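Local coordinates for chitin-binding type-4 domain-containing protein (Photorhabdus laumondii subsp. laumondii, PDB 6T5Z), which is a copper-dependent lytic polysaccharide monooxygenase of family AA10 that probably cleaves chitin oxidatively, at residues Y147-G152 with V166-I171. Sequence-based numbering, arbitrary orientation.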
loop_
_atom_site.group_PDB
_atom_site.type_symbol
_atom_site.label_atom_id
_atom_site.label_comp_id
_atom_site.label_asym_id
_atom_site.label_seq_id
_atom_site.Cartn_x
_atom_site.Cartn_y
_atom_site.Cartn_z
ATOM N N TYR A 147 -6.561 0.247 14.311
ATOM C CA TYR A 147 -5.358 0.290 13.492
ATOM C C TYR A 147 -5.393 -0.841 12.470
ATOM O O TYR A 147 -5.475 -2.014 12.840
ATOM C CB TYR A 147 -4.108 0.191 14.368
ATOM C CG TYR A 147 -2.779 0.107 13.613
ATOM C CD1 TYR A 147 -2.593 0.718 12.374
ATOM C CD2 TYR A 147 -1.707 -0.600 14.159
ATOM C CE1 TYR A 147 -1.364 0.619 11.700
ATOM C CE2 TYR A 147 -0.496 -0.700 13.504
ATOM C CZ TYR A 147 -0.330 -0.087 12.279
ATOM O OH TYR A 147 0.894 -0.197 11.657
ATOM N N HIS A 148 -5.310 -0.476 11.191
ATOM C CA HIS A 148 -5.279 -1.425 10.086
ATOM C C HIS A 148 -4.307 -0.939 9.029
ATOM O O HIS A 148 -4.074 0.266 8.890
ATOM C CB HIS A 148 -6.669 -1.601 9.468
ATOM C CG HIS A 148 -7.587 -2.392 10.329
ATOM N ND1 HIS A 148 -7.485 -3.759 10.438
ATOM C CD2 HIS A 148 -8.587 -2.014 11.160
ATOM C CE1 HIS A 148 -8.402 -4.196 11.283
ATOM N NE2 HIS A 148 -9.083 -3.158 11.735
ATOM N N VAL A 149 -3.757 -1.886 8.271
ATOM C CA VAL A 149 -2.846 -1.588 7.174
ATOM C C VAL A 149 -3.554 -1.932 5.877
ATOM O O VAL A 149 -4.134 -3.015 5.748
ATOM C CB VAL A 149 -1.523 -2.359 7.300
ATOM C CG1 VAL A 149 -0.671 -2.162 6.049
ATOM C CG2 VAL A 149 -0.777 -1.911 8.553
ATOM N N ILE A 150 -3.513 -1.006 4.927
ATOM C CA ILE A 150 -4.085 -1.198 3.605
ATOM C C ILE A 150 -2.924 -1.389 2.642
ATOM O O ILE A 150 -1.942 -0.641 2.698
ATOM C CB ILE A 150 -4.969 0.002 3.207
ATOM C CG1 ILE A 150 -6.218 0.032 4.093
ATOM C CG2 ILE A 150 -5.301 -0.038 1.699
ATOM C CD1 ILE A 150 -7.087 1.274 4.003
ATOM N N LEU A 151 -3.013 -2.412 1.787
ATOM C CA LEU A 151 -2.012 -2.661 0.755
ATOM C C LEU A 151 -2.572 -2.246 -0.598
ATOM O O LEU A 151 -3.503 -2.873 -1.119
ATOM C CB LEU A 151 -1.580 -4.128 0.727
ATOM C CG LEU A 151 -0.618 -4.498 -0.410
ATOM C CD1 LEU A 151 0.737 -3.783 -0.255
ATOM C CD2 LEU A 151 -0.400 -6.002 -0.514
ATOM N N GLY A 152 -1.998 -1.190 -1.175
ATOM C CA GLY A 152 -2.338 -0.792 -2.526
ATOM C C GLY A 152 -1.413 -1.485 -3.503
ATOM O O GLY A 152 -0.204 -1.562 -3.275
ATOM N N VAL A 166 1.935 -0.101 1.187
ATOM C CA VAL A 166 1.192 -0.233 2.440
ATOM C C VAL A 166 0.903 1.152 3.012
ATOM O O VAL A 166 1.692 2.101 2.859
ATOM C CB VAL A 166 1.949 -1.124 3.453
ATOM C CG1 VAL A 166 2.140 -2.540 2.906
ATOM C CG2 VAL A 166 3.311 -0.520 3.830
ATOM N N ILE A 167 -0.263 1.266 3.653
ATOM C CA ILE A 167 -0.776 2.498 4.254
ATOM C C ILE A 167 -1.202 2.179 5.682
ATOM O O ILE A 167 -1.975 1.241 5.910
ATOM C CB ILE A 167 -1.976 3.068 3.461
ATOM C CG1 ILE A 167 -1.649 3.193 1.976
ATOM C CG2 ILE A 167 -2.400 4.435 4.014
ATOM C CD1 ILE A 167 -2.874 3.472 1.083
ATOM N N ASP A 168 -0.726 2.967 6.642
ATOM C CA ASP A 168 -1.126 2.802 8.032
ATOM C C ASP A 168 -2.300 3.716 8.340
ATOM O O ASP A 168 -2.252 4.916 8.046
ATOM C CB ASP A 168 0.038 3.121 8.969
ATOM C CG ASP A 168 1.206 2.200 8.747
ATOM O OD1 ASP A 168 2.164 2.611 8.059
ATOM O OD2 ASP A 168 1.144 1.057 9.247
ATOM N N THR A 169 -3.357 3.151 8.917
ATOM C CA THR A 169 -4.583 3.903 9.148
ATOM C C THR A 169 -5.106 3.632 10.547
ATOM O O THR A 169 -4.932 2.540 11.091
ATOM C CB THR A 169 -5.697 3.546 8.126
ATOM O OG1 THR A 169 -6.104 2.183 8.312
ATOM C CG2 THR A 169 -5.205 3.717 6.697
ATOM N N THR A 170 -5.757 4.647 11.116
ATOM C CA THR A 170 -6.590 4.510 12.307
ATOM C C THR A 170 -8.030 4.738 11.856
ATOM O O THR A 170 -8.394 5.857 11.482
ATOM C CB THR A 170 -6.197 5.502 13.401
ATOM O OG1 THR A 170 -4.901 5.174 13.901
ATOM C CG2 THR A 170 -7.184 5.427 14.557
ATOM N N ILE A 171 -8.843 3.680 11.872
ATOM C CA ILE A 171 -10.199 3.710 11.318
ATOM C C ILE A 171 -11.223 3.951 12.428
ATOM O O ILE A 171 -11.335 3.161 13.376
ATOM C CB ILE A 171 -10.517 2.411 10.558
ATOM C CG1 ILE A 171 -9.549 2.258 9.383
ATOM C CG2 ILE A 171 -11.956 2.434 10.075
ATOM C CD1 ILE A 171 -9.720 0.964 8.554
#
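Tyr147 reaches across to the neighbouring strand and donates a hydrogen bond from its phenol OH to Asp168 OD2, 2.7 Å away. Followed outward, the side chain starts at CB, 4.1 Å from Thr169 O, and CG stays beside that same oxygen. With CG anti to the backbone N (chi1 175°), the ring runs alongside the partner strand, edge turned to it: CD1 comes to Thr169 O at 3.2 Å, and CE1 and CZ both lie by OD2 of Asp168 before OH meets it. The hydroxyl approaches that oxygen on its anti side, 32° out of the carboxylate plane. Tyrosine suits the place because its long, flat body spans two positions before presenting a polar tip. OD2 also takes a salt bridge from Arg10, which probably helps keep the buried carboxylate charged; Gln65 NE2 is a further partner of Tyr147 OH.

Backbone pairing is antiparallel, with hydrogen-bonded pairs at His148–Thr169 and Ile150–Ile167. His148 O is gripped twice by Thr169: the amide N comes in almost straight at the carbonyl oxygen, while OG1, 2.9 Å from that O, sits well above the carbonyl plane. The small, branched threonine can thus bury its hydroxyl against the backbone and turn CG2 to Ile150 CD1.

On the face shared with Tyr147, Val149 CG1 meets Val166 CB diagonally at 3.8 Å, and Leu151 CD1 reaches Val166 CG1 at 3.7 Å; compact apolar side chains suit this buried face. The other face carries His148, Ile150, Ile167 and Thr169. Ile171 points toward the first strand, its CD1 4.1 Å from His148 CB. The imidazole ND1 bonds Thr100.

The two segments belong to the hairpin of strands 148-156 and 161-172 in the immunoglobulin-like beta-sandwich core common to this family. Strand 92-99 flanks the first strand and strand 73-76 runs parallel to the second, while Arg10, at the start of helix 10-14, packs on Tyr147, Val149 and Val166.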